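Local coordinates for putative uncharacterized protein (Mycobacterium avium, PDB 2Z6V), which probably transfers a sulfuryl group from the donor PAPS to an acceptor that is not established, as other members of the sulfotransferase family do, at residues A[106-112]-A[265-271]; A[198-202]-A[213-218]; A[226-230]-A[247-252]. All coordinates share one frame; numbering follows the deposited sequence.

Interaction 1 of 3, residues A[106-112]-A[265-271]; sequences ERPLIVL and DARLIWA
Leu109 through Leu112 pair in parallel with Arg267 through Trp270, and the backbone bonds alternate between the strands as parallel pairing requires. Arg267 N gives its hydrogen to Pro108 O at 3.0 Å, and Arg267 O takes one from Ile110 N at 3.0 Å, an almost straight bond (175° at the hydrogen). The pattern repeats with Ile269 N to Ile110 O at 2.8 Å, Leu112 N to Ile269 O, and Ala271 N to Leu112 O.

Side chains then sort by face. Leu109 and Val111 share one with Arg267 and Ile269: Leu109 CD1 meets Ile269 CD1 at 3.7 Å, and Val111 CG2 lies against Ile269 CB. On the other face, Leu112 has its CG between backbone N and carbonyl carbon (chi1 55°), which carries CD2 to Leu268 CD2 and CD1 over the Trp270 indole, 4.2 Å from the centroid of its five-membered ring, a CH-pi contact. At the start of the pair the Arg267 chain bends at chi3 (-72°), bringing NE and NH2 round to Arg107 O, both bonds weak, while Arg107 CB lies over one face of the guanidinium, toward its rim. Arg107 N donates to Asp265 OD2, though the modelled length is doubtfully short.

Further out, helix 256-262 covers Ile110 and Leu268, helix 301-326 packs on Trp270, and strands 244-248 and 331-335 continue the sheet. This is the centre of the parallel alpha/beta sheet of a sulfotransferase. Chemically, the interior is apolar and held by main-chain bonds, whereas the charged groups gather where the strands begin, where weak or doubtful bonds reach the backbone of Arg107.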
loop_
_atom_site.group_PDB
_atom_site.type_symbol
_atom_site.label_atom_id
_atom_site.label_comp_id
_atom_site.label_asym_id
_atom_site.label_seq_id
_atom_site.Cartn_x
_atom_site.Cartn_y
_atom_site.Cartn_z
ATOM N N GLU A 106 7.624 -10.441 -15.281
ATOM C CA GLU A 106 8.876 -11.025 -14.807
ATOM C C GLU A 106 9.761 -10.240 -13.852
ATOM O O GLU A 106 10.002 -9.045 -14.020
ATOM C CB GLU A 106 9.723 -11.472 -16.007
ATOM C CG GLU A 106 9.034 -12.517 -16.870
ATOM C CD GLU A 106 9.882 -12.979 -18.041
ATOM O OE1 GLU A 106 10.378 -12.111 -18.798
ATOM O OE2 GLU A 106 10.039 -14.211 -18.207
ATOM N N ARG A 107 10.240 -10.961 -12.846
ATOM C CA ARG A 107 11.144 -10.434 -11.844
ATOM C C ARG A 107 10.792 -9.044 -11.345
ATOM O O ARG A 107 11.623 -8.137 -11.363
ATOM C CB ARG A 107 12.564 -10.447 -12.409
ATOM C CG ARG A 107 13.012 -11.832 -12.827
ATOM C CD ARG A 107 14.358 -11.813 -13.515
ATOM N NE ARG A 107 14.846 -13.169 -13.750
ATOM C CZ ARG A 107 15.948 -13.462 -14.434
ATOM N NH1 ARG A 107 16.315 -14.731 -14.592
ATOM N NH2 ARG A 107 16.682 -12.491 -14.965
ATOM N N PRO A 108 9.550 -8.859 -10.885
ATOM C CA PRO A 108 9.143 -7.546 -10.384
ATOM C C PRO A 108 9.960 -7.145 -9.160
ATOM O O PRO A 108 10.261 -7.973 -8.303
ATOM C CB PRO A 108 7.669 -7.749 -10.052
ATOM C CG PRO A 108 7.619 -9.196 -9.650
ATOM C CD PRO A 108 8.467 -9.842 -10.721
ATOM N N LEU A 109 10.325 -5.875 -9.094
ATOM C CA LEU A 109 11.087 -5.347 -7.979
ATOM C C LEU A 109 10.027 -4.980 -6.950
ATOM O O LEU A 109 9.194 -4.121 -7.215
ATOM C CB LEU A 109 11.851 -4.113 -8.450
ATOM C CG LEU A 109 13.061 -3.629 -7.666
ATOM C CD1 LEU A 109 13.978 -4.800 -7.328
ATOM C CD2 LEU A 109 13.788 -2.588 -8.510
ATOM N N ILE A 110 10.045 -5.631 -5.790
ATOM C CA ILE A 110 9.030 -5.385 -4.766
ATOM C C ILE A 110 9.564 -4.984 -3.393
ATOM O O ILE A 110 10.361 -5.711 -2.795
ATOM C CB ILE A 110 8.140 -6.634 -4.575
ATOM C CG1 ILE A 110 7.584 -7.096 -5.923
ATOM C CG2 ILE A 110 6.998 -6.318 -3.622
ATOM C CD1 ILE A 110 6.649 -8.296 -5.836
ATOM N N VAL A 111 9.103 -3.841 -2.886
ATOM C CA VAL A 111 9.530 -3.341 -1.573
ATOM C C VAL A 111 8.517 -3.734 -0.491
ATOM O O VAL A 111 7.324 -3.477 -0.625
ATOM C CB VAL A 111 9.679 -1.796 -1.575
ATOM C CG1 VAL A 111 10.099 -1.310 -0.190
ATOM C CG2 VAL A 111 10.689 -1.370 -2.627
ATOM N N LEU A 112 9.002 -4.348 0.583
ATOM C CA LEU A 112 8.131 -4.797 1.663
ATOM C C LEU A 112 8.766 -4.550 3.022
ATOM O O LEU A 112 9.909 -4.108 3.109
ATOM C CB LEU A 112 7.839 -6.290 1.490
ATOM C CG LEU A 112 9.070 -7.205 1.388
ATOM C CD1 LEU A 112 9.607 -7.522 2.782
ATOM C CD2 LEU A 112 8.697 -8.493 0.667
ATOM N N ASP A 265 9.598 -15.363 -8.965
ATOM C CA ASP A 265 10.865 -14.741 -9.366
ATOM C C ASP A 265 11.091 -13.325 -8.819
ATOM O O ASP A 265 12.061 -12.647 -9.193
ATOM C CB ASP A 265 10.952 -14.706 -10.896
ATOM C CG ASP A 265 9.840 -13.861 -11.540
ATOM O OD1 ASP A 265 8.776 -13.622 -10.907
ATOM O OD2 ASP A 265 10.033 -13.447 -12.704
ATOM N N ALA A 266 10.201 -12.886 -7.936
ATOM C CA ALA A 266 10.277 -11.552 -7.354
ATOM C C ALA A 266 11.593 -11.193 -6.673
ATOM O O ALA A 266 12.141 -11.961 -5.888
ATOM C CB ALA A 266 9.139 -11.363 -6.371
ATOM N N ARG A 267 12.096 -10.007 -6.986
ATOM C CA ARG A 267 13.312 -9.509 -6.369
ATOM C C ARG A 267 12.826 -8.659 -5.193
ATOM O O ARG A 267 12.322 -7.552 -5.363
ATOM C CB ARG A 267 14.112 -8.703 -7.386
ATOM C CG ARG A 267 14.616 -9.593 -8.493
ATOM C CD ARG A 267 15.447 -8.853 -9.502
ATOM N NE ARG A 267 14.639 -7.979 -10.346
ATOM C CZ ARG A 267 15.094 -7.403 -11.454
ATOM N NH1 ARG A 267 16.350 -7.615 -11.838
ATOM N NH2 ARG A 267 14.298 -6.620 -12.176
ATOM N N LEU A 268 12.975 -9.217 -3.998
ATOM C CA LEU A 268 12.501 -8.603 -2.771
ATOM C C LEU A 268 13.414 -7.603 -2.068
ATOM O O LEU A 268 14.498 -7.949 -1.588
ATOM C CB LEU A 268 12.124 -9.717 -1.794
ATOM C CG LEU A 268 11.221 -10.826 -2.359
ATOM C CD1 LEU A 268 11.140 -11.973 -1.357
ATOM C CD2 LEU A 268 9.832 -10.279 -2.666
ATOM N N ILE A 269 12.958 -6.357 -2.006
ATOM C CA ILE A 269 13.702 -5.310 -1.321
ATOM C C ILE A 269 13.035 -5.152 0.033
ATOM O O ILE A 269 11.903 -4.701 0.115
ATOM C CB ILE A 269 13.617 -3.958 -2.056
ATOM C CG1 ILE A 269 14.236 -4.070 -3.449
ATOM C CG2 ILE A 269 14.331 -2.885 -1.248
ATOM C CD1 ILE A 269 14.129 -2.807 -4.247
ATOM N N TRP A 270 13.728 -5.551 1.089
ATOM C CA TRP A 270 13.200 -5.444 2.442
ATOM C C TRP A 270 13.626 -4.079 2.999
ATOM O O TRP A 270 14.821 -3.783 3.093
ATOM C CB TRP A 270 13.777 -6.575 3.300
ATOM C CG TRP A 270 13.099 -6.793 4.622
ATOM C CD1 TRP A 270 12.424 -5.870 5.365
ATOM C CD2 TRP A 270 13.096 -8.005 5.390
ATOM N NE1 TRP A 270 12.002 -6.429 6.552
ATOM C CE2 TRP A 270 12.402 -7.739 6.593
ATOM C CE3 TRP A 270 13.615 -9.292 5.179
ATOM C CZ2 TRP A 270 12.211 -8.712 7.585
ATOM C CZ3 TRP A 270 13.426 -10.264 6.169
ATOM C CH2 TRP A 270 12.728 -9.965 7.356
ATOM N N ALA A 271 12.648 -3.243 3.346
ATOM C CA ALA A 271 12.924 -1.904 3.886
ATOM C C ALA A 271 12.983 -1.945 5.410
ATOM O O ALA A 271 12.071 -2.450 6.055
ATOM C CB ALA A 271 11.849 -0.926 3.432
#

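Interaction 2 of 3, residues A[198-202]-A[213-218]; sequences DFKGL and YARWLF. With PLM (palmitic acid), chain C.
Lys200 and Leu217 bring their CA atoms to 6.3 Å as the irregular segment 198-202 runs past helix 212-219, with Phe199 in a left-handed backbone conformation. The motif is a loop closing back on the helix that follows it, in the helical part of the sulfotransferase that surrounds the sheet.

Tyr213 reaches across from the helix, its CG anti to the backbone N (chi1 178°), and puts its hydroxyl into the bend of the loop. Gly201 N donates to Tyr213 OH at 3.0 Å with 150° at the hydrogen, and Phe199 O lies at the ring edge, in its plane. One phenol oxygen thus meets main-chain atoms two residues apart, on Phe199 and Gly201. Leu217 straddles the loop with its two methyls, CD1 against Lys200 CB at 3.7 Å and CD2 alongside the backbone of Gly201 and Leu202.

The extended Lys200 chain passes Trp216 at an angle, CG 3.8 Å from CH2, and ends at Asp222 O and Ser225 OG; its ion pair with Asp198 is long. Asp198 itself is held by Arg87, Ser50 and Thr226.

Leu202 lies between Phe218 and the fatty acid, whose carboxyl end is also bonded by Gln311. Both methyls of Leu202 touch the Phe218 ring, CD1 at 3.7 Å from CE1; Leu202 CD2 also lies 3.4 Å from C3 of the palmitic acid.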
loop_
_atom_site.group_PDB
_atom_site.type_symbol
_atom_site.label_atom_id
_atom_site.label_comp_id
_atom_site.label_asym_id
_atom_site.label_seq_id
_atom_site.Cartn_x
_atom_site.Cartn_y
_atom_site.Cartn_z
ATOM N N ASP A 198 -10.173 -6.385 -3.696
ATOM C CA ASP A 198 -10.556 -7.768 -3.479
ATOM C C ASP A 198 -10.911 -7.882 -2.003
ATOM O O ASP A 198 -11.113 -8.971 -1.466
ATOM C CB ASP A 198 -9.412 -8.719 -3.834
ATOM C CG ASP A 198 -9.826 -10.187 -3.744
ATOM O OD1 ASP A 198 -10.873 -10.552 -4.339
ATOM O OD2 ASP A 198 -9.107 -10.970 -3.080
ATOM N N PHE A 199 -10.984 -6.725 -1.355
ATOM C CA PHE A 199 -11.317 -6.625 0.059
ATOM C C PHE A 199 -10.516 -7.538 0.982
ATOM O O PHE A 199 -11.044 -8.150 1.910
ATOM C CB PHE A 199 -12.824 -6.809 0.232
ATOM C CG PHE A 199 -13.619 -5.781 -0.518
ATOM C CD1 PHE A 199 -14.077 -6.037 -1.807
ATOM C CD2 PHE A 199 -13.817 -4.509 0.023
ATOM C CE1 PHE A 199 -14.712 -5.044 -2.546
ATOM C CE2 PHE A 199 -14.452 -3.505 -0.711
ATOM C CZ PHE A 199 -14.898 -3.771 -1.996
ATOM N N LYS A 200 -9.218 -7.592 0.700
ATOM C CA LYS A 200 -8.238 -8.354 1.466
ATOM C C LYS A 200 -6.977 -7.486 1.459
ATOM O O LYS A 200 -5.950 -7.833 0.856
ATOM C CB LYS A 200 -7.956 -9.702 0.807
ATOM C CG LYS A 200 -9.132 -10.655 0.822
ATOM C CD LYS A 200 -8.724 -11.993 0.239
ATOM C CE LYS A 200 -9.885 -12.943 0.125
ATOM N NZ LYS A 200 -9.470 -14.121 -0.672
ATOM N N GLY A 201 -7.106 -6.333 2.109
ATOM C CA GLY A 201 -6.026 -5.372 2.208
ATOM C C GLY A 201 -6.084 -4.733 3.582
ATOM O O GLY A 201 -7.155 -4.368 4.079
ATOM N N LEU A 202 -4.924 -4.596 4.204
ATOM C CA LEU A 202 -4.846 -4.038 5.535
ATOM C C LEU A 202 -5.361 -2.598 5.661
ATOM O O LEU A 202 -5.632 -2.144 6.766
ATOM C CB LEU A 202 -3.398 -4.127 6.021
ATOM C CG LEU A 202 -3.072 -3.814 7.479
ATOM C CD1 LEU A 202 -3.906 -4.695 8.410
ATOM C CD2 LEU A 202 -1.580 -4.035 7.704
ATOM N N TYR A 213 -11.584 -7.397 11.306
ATOM C CA TYR A 213 -11.175 -7.498 9.910
ATOM C C TYR A 213 -9.683 -7.819 9.788
ATOM O O TYR A 213 -9.295 -8.672 8.986
ATOM C CB TYR A 213 -11.489 -6.206 9.145
ATOM C CG TYR A 213 -11.030 -6.253 7.707
ATOM C CD1 TYR A 213 -11.777 -6.918 6.733
ATOM C CD2 TYR A 213 -9.801 -5.709 7.336
ATOM C CE1 TYR A 213 -11.305 -7.051 5.423
ATOM C CE2 TYR A 213 -9.317 -5.837 6.033
ATOM C CZ TYR A 213 -10.069 -6.511 5.083
ATOM O OH TYR A 213 -9.561 -6.674 3.814
ATOM N N ALA A 214 -8.850 -7.147 10.581
ATOM C CA ALA A 214 -7.409 -7.381 10.537
ATOM C C ALA A 214 -7.002 -8.792 10.987
ATOM O O ALA A 214 -6.047 -9.362 10.466
ATOM C CB ALA A 214 -6.681 -6.339 11.386
ATOM N N ARG A 215 -7.717 -9.353 11.955
ATOM C CA ARG A 215 -7.375 -10.682 12.434
ATOM C C ARG A 215 -7.793 -11.711 11.406
ATOM O O ARG A 215 -7.146 -12.752 11.254
ATOM C CB ARG A 215 -8.044 -10.965 13.783
ATOM C CG ARG A 215 -7.551 -10.059 14.922
ATOM C CD ARG A 215 -8.118 -10.479 16.278
ATOM N NE ARG A 215 -7.376 -11.600 16.857
ATOM C CZ ARG A 215 -6.287 -11.472 17.614
ATOM N NH1 ARG A 215 -5.808 -10.264 17.902
ATOM N NH2 ARG A 215 -5.666 -12.556 18.073
ATOM N N TRP A 216 -8.863 -11.408 10.681
ATOM C CA TRP A 216 -9.356 -12.319 9.661
ATOM C C TRP A 216 -8.358 -12.352 8.526
ATOM O O TRP A 216 -7.982 -13.417 8.032
ATOM C CB TRP A 216 -10.698 -11.844 9.112
ATOM C CG TRP A 216 -11.113 -12.577 7.861
ATOM C CD1 TRP A 216 -11.584 -13.860 7.778
ATOM C CD2 TRP A 216 -11.065 -12.078 6.513
ATOM N NE1 TRP A 216 -11.832 -14.189 6.463
ATOM C CE2 TRP A 216 -11.525 -13.117 5.667
ATOM C CE3 TRP A 216 -10.683 -10.855 5.940
ATOM C CZ2 TRP A 216 -11.613 -12.970 4.272
ATOM C CZ3 TRP A 216 -10.771 -10.705 4.554
ATOM C CH2 TRP A 216 -11.234 -11.762 3.737
ATOM N N LEU A 217 -7.932 -11.158 8.133
ATOM C CA LEU A 217 -6.994 -10.983 7.039
ATOM C C LEU A 217 -5.683 -11.720 7.258
ATOM O O LEU A 217 -5.232 -12.458 6.389
ATOM C CB LEU A 217 -6.714 -9.493 6.829
ATOM C CG LEU A 217 -5.894 -9.143 5.586
ATOM C CD1 LEU A 217 -6.678 -9.496 4.323
ATOM C CD2 LEU A 217 -5.554 -7.666 5.618
ATOM N N PHE A 218 -5.084 -11.522 8.423
ATOM C CA PHE A 218 -3.809 -12.141 8.750
ATOM C C PHE A 218 -3.859 -13.632 9.082
ATOM O O PHE A 218 -2.962 -14.382 8.700
ATOM C CB PHE A 218 -3.168 -11.398 9.928
ATOM C CG PHE A 218 -2.561 -10.074 9.564
ATOM C CD1 PHE A 218 -2.994 -9.365 8.452
ATOM C CD2 PHE A 218 -1.563 -9.521 10.358
ATOM C CE1 PHE A 218 -2.437 -8.116 8.134
ATOM C CE2 PHE A 218 -1.000 -8.273 10.050
ATOM C CZ PHE A 218 -1.438 -7.571 8.936
HETATM C C1 PLM C . -4.731 -0.683 9.263
HETATM O O1 PLM C . -5.022 -1.352 10.278
HETATM O O2 PLM C . -5.501 -0.415 8.316
HETATM C C2 PLM C . -3.305 -0.135 9.162
HETATM C C3 PLM C . -2.271 -1.227 9.440
HETATM C C4 PLM C . -0.836 -0.744 9.216
HETATM C C5 PLM C . -0.606 -0.304 7.768
HETATM C C6 PLM C . -1.122 1.114 7.515
HETATM C C7 PLM C . -1.170 1.401 6.014
HETATM C C8 PLM C . -2.327 0.648 5.357
HETATM C C9 PLM C . -1.895 0.101 3.996
HETATM C CA PLM C . -1.274 1.194 3.124
HETATM C CB PLM C . -0.411 0.596 2.010
HETATM C CC PLM C . 0.653 -0.323 2.613
HETATM C CD PLM C . 0.061 -1.691 2.959
HETATM C CE PLM C . 0.894 -2.438 4.003
HETATM C CF PLM C . 0.866 -1.687 5.335
HETATM C CG PLM C . 1.565 -2.471 6.446
#

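Interaction 3 of 3, residues A[226-230]-A[247-252]; sequences TYEYQ and LKMPSH. With PLM (palmitic acid), chain C.
Tyr227 and His252 meet rim to rim, with ring centroids 5.4 Å apart, planes inclined by 46°, and neither ring lying over the other. His252 ND1 sits in the plane of the Tyr227 ring, at its hydroxyl end. The imidazole has the methyl of Met249 above one face, CE 3.7 Å from the ring plane and offset toward the rim. At its edge stand the tyrosine and, nearly in plane, the Gln230 amide oxygen.

The one hydrogen bond of the contact joins Tyr227 OH to His252 ND1 at 2.6 Å, and either atom could be the donor. It is reached from the helix because Tyr227 holds its CG beside the backbone N (chi1 -81°), sending the phenol along toward the 3-10 turn. Gln230, one helical turn on, stretches out with its chain extended and brings OE1 to 3.7 Å from His252 CE1; amide and imidazole planes are only 22° apart. The other branch of that amide, NE2, comes up against Leu247 CD1 at 3.5 Å.

The second shell fixes these groups further. Asp191 OD2 bonds His252 NE2 and His195 NE2 bonds Gln230 OE1, while the His195 ring meets Tyr227 edge-to-face. Leu259 of helix 256-262 packs on both Tyr227 and His252.

The 247-252 segment also borders the palmitic acid: Met249 CG lies 3.3 Å from CD of the fatty acid, and Pro250 CB and Ser251 also adjoin its chain.

With both ring nitrogens bonded, the rotation of the imidazole is fixed, while Met249 and Leu259 pack against it. The contact therefore couples helix 224-238, through a buried polar network, to the turn that follows strand 244-248 and borders the bound palmitic acid.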
loop_
_atom_site.group_PDB
_atom_site.type_symbol
_atom_site.label_atom_id
_atom_site.label_comp_id
_atom_site.label_asym_id
_atom_site.label_seq_id
_atom_site.Cartn_x
_atom_site.Cartn_y
_atom_site.Cartn_z
ATOM N N THR A 226 -6.124 -12.559 -4.240
ATOM C CA THR A 226 -5.634 -11.191 -4.277
ATOM C C THR A 226 -4.369 -11.013 -5.109
ATOM O O THR A 226 -4.312 -10.154 -5.993
ATOM C CB THR A 226 -5.359 -10.683 -2.860
ATOM O OG1 THR A 226 -6.500 -10.954 -2.030
ATOM C CG2 THR A 226 -5.068 -9.190 -2.891
ATOM N N TYR A 227 -3.348 -11.813 -4.825
ATOM C CA TYR A 227 -2.119 -11.691 -5.587
ATOM C C TYR A 227 -2.337 -12.084 -7.034
ATOM O O TYR A 227 -1.723 -11.506 -7.932
ATOM C CB TYR A 227 -0.988 -12.505 -4.949
ATOM C CG TYR A 227 -0.348 -11.764 -3.800
ATOM C CD1 TYR A 227 -0.887 -11.827 -2.519
ATOM C CD2 TYR A 227 0.734 -10.908 -4.018
ATOM C CE1 TYR A 227 -0.370 -11.044 -1.480
ATOM C CE2 TYR A 227 1.257 -10.123 -2.994
ATOM C CZ TYR A 227 0.698 -10.192 -1.729
ATOM O OH TYR A 227 1.189 -9.396 -0.717
ATOM N N GLU A 228 -3.230 -13.040 -7.270
ATOM C CA GLU A 228 -3.513 -13.460 -8.636
ATOM C C GLU A 228 -4.199 -12.314 -9.350
ATOM O O GLU A 228 -4.010 -12.116 -10.552
ATOM C CB GLU A 228 -4.401 -14.699 -8.646
ATOM C CG GLU A 228 -3.629 -16.000 -8.523
ATOM C CD GLU A 228 -4.486 -17.121 -7.984
ATOM O OE1 GLU A 228 -5.662 -17.210 -8.410
ATOM O OE2 GLU A 228 -3.983 -17.910 -7.143
ATOM N N TYR A 229 -4.994 -11.554 -8.602
ATOM C CA TYR A 229 -5.676 -10.402 -9.166
ATOM C C TYR A 229 -4.629 -9.324 -9.486
ATOM O O TYR A 229 -4.663 -8.696 -10.550
ATOM C CB TYR A 229 -6.705 -9.852 -8.175
ATOM C CG TYR A 229 -7.414 -8.606 -8.669
ATOM C CD1 TYR A 229 -8.132 -8.617 -9.867
ATOM C CD2 TYR A 229 -7.332 -7.401 -7.960
ATOM C CE1 TYR A 229 -8.743 -7.465 -10.351
ATOM C CE2 TYR A 229 -7.942 -6.245 -8.436
ATOM C CZ TYR A 229 -8.644 -6.284 -9.636
ATOM O OH TYR A 229 -9.239 -5.141 -10.123
ATOM N N GLN A 230 -3.680 -9.120 -8.579
ATOM C CA GLN A 230 -2.669 -8.106 -8.831
ATOM C C GLN A 230 -1.942 -8.364 -10.141
ATOM O O GLN A 230 -1.734 -7.440 -10.928
ATOM C CB GLN A 230 -1.651 -8.028 -7.698
ATOM C CG GLN A 230 -0.750 -6.825 -7.838
ATOM C CD GLN A 230 0.339 -6.782 -6.802
ATOM O OE1 GLN A 230 0.220 -7.389 -5.735
ATOM N NE2 GLN A 230 1.408 -6.044 -7.096
ATOM N N LEU A 247 7.320 -2.369 -7.533
ATOM C CA LEU A 247 6.149 -2.323 -6.668
ATOM C C LEU A 247 6.497 -2.140 -5.210
ATOM O O LEU A 247 7.633 -2.392 -4.797
ATOM C CB LEU A 247 5.345 -3.607 -6.831
ATOM C CG LEU A 247 5.042 -3.954 -8.286
ATOM C CD1 LEU A 247 4.569 -5.394 -8.400
ATOM C CD2 LEU A 247 4.005 -2.983 -8.811
ATOM N N LYS A 248 5.500 -1.701 -4.441
ATOM C CA LYS A 248 5.656 -1.480 -3.013
ATOM C C LYS A 248 4.355 -1.658 -2.238
ATOM O O LYS A 248 3.271 -1.359 -2.734
ATOM C CB LYS A 248 6.201 -0.074 -2.739
ATOM C CG LYS A 248 6.339 0.241 -1.256
ATOM C CD LYS A 248 7.130 1.513 -0.979
ATOM C CE LYS A 248 6.307 2.771 -1.224
ATOM N NZ LYS A 248 7.047 4.010 -0.823
ATOM N N MET A 249 4.497 -2.154 -1.012
ATOM C CA MET A 249 3.405 -2.357 -0.067
ATOM C C MET A 249 3.987 -3.056 1.146
ATOM O O MET A 249 4.430 -4.199 1.060
ATOM C CB MET A 249 2.274 -3.212 -0.639
ATOM C CG MET A 249 1.153 -3.401 0.375
ATOM S SD MET A 249 -0.308 -4.270 -0.208
ATOM C CE MET A 249 0.015 -5.944 0.350
ATOM N N PRO A 250 4.007 -2.369 2.297
ATOM C CA PRO A 250 4.549 -2.953 3.528
ATOM C C PRO A 250 4.026 -4.347 3.864
ATOM O O PRO A 250 4.819 -5.269 4.061
ATOM C CB PRO A 250 4.187 -1.913 4.591
ATOM C CG PRO A 250 4.309 -0.620 3.837
ATOM C CD PRO A 250 3.669 -0.944 2.490
ATOM N N SER A 251 2.706 -4.516 3.912
ATOM C CA SER A 251 2.128 -5.817 4.257
ATOM C C SER A 251 2.426 -6.954 3.279
ATOM O O SER A 251 1.920 -8.062 3.450
ATOM C CB SER A 251 0.610 -5.713 4.497
ATOM O OG SER A 251 -0.059 -5.129 3.394
ATOM N N HIS A 252 3.234 -6.690 2.255
ATOM C CA HIS A 252 3.623 -7.755 1.335
ATOM C C HIS A 252 4.434 -8.706 2.222
ATOM O O HIS A 252 4.493 -9.911 1.990
ATOM C CB HIS A 252 4.528 -7.235 0.213
ATOM C CG HIS A 252 3.798 -6.807 -1.020
ATOM N ND1 HIS A 252 2.793 -7.555 -1.592
ATOM C CD2 HIS A 252 3.984 -5.742 -1.839
ATOM C CE1 HIS A 252 2.393 -6.973 -2.709
ATOM N NE2 HIS A 252 3.101 -5.872 -2.884
HETATM C C1 PLM C . -4.731 -0.683 9.263
HETATM O O1 PLM C . -5.022 -1.352 10.278
HETATM O O2 PLM C . -5.501 -0.415 8.316
HETATM C C2 PLM C . -3.305 -0.135 9.162
HETATM C C3 PLM C . -2.271 -1.227 9.440
HETATM C C4 PLM C . -0.836 -0.744 9.216
HETATM C C5 PLM C . -0.606 -0.304 7.768
HETATM C C6 PLM C . -1.122 1.114 7.515
HETATM C C7 PLM C . -1.170 1.401 6.014
HETATM C C8 PLM C . -2.327 0.648 5.357
HETATM C C9 PLM C . -1.895 0.101 3.996
HETATM C CA PLM C . -1.274 1.194 3.124
HETATM C CB PLM C . -0.411 0.596 2.010
HETATM C CC PLM C . 0.653 -0.323 2.613
HETATM C CD PLM C . 0.061 -1.691 2.959
HETATM C CE PLM C . 0.894 -2.438 4.003
HETATM C CF PLM C . 0.866 -1.687 5.335
HETATM C CG PLM C . 1.565 -2.471 6.446
#

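In the fold
From the N terminus, the chain lays down 106-112 on a central strand of the sheet; 265-271 comes back much later to pair along its other side, after 244-248 has joined the first, so interaction 1 closes the longest loop. The other two nest inside it, one after the other: interaction 2 closes a short loop from 198-202 to helix 212-219, and interaction 3 then joins the next helix, 224-238, to the end of strand 244-248. Interactions 1 and 3 share the sheet, Leu109 and Val111 bonding to Leu247. Interactions 2 and 3 meet at Asp198 and Thr226, and both border the palmitic acid, whereas interaction 1 holds the sheet itself.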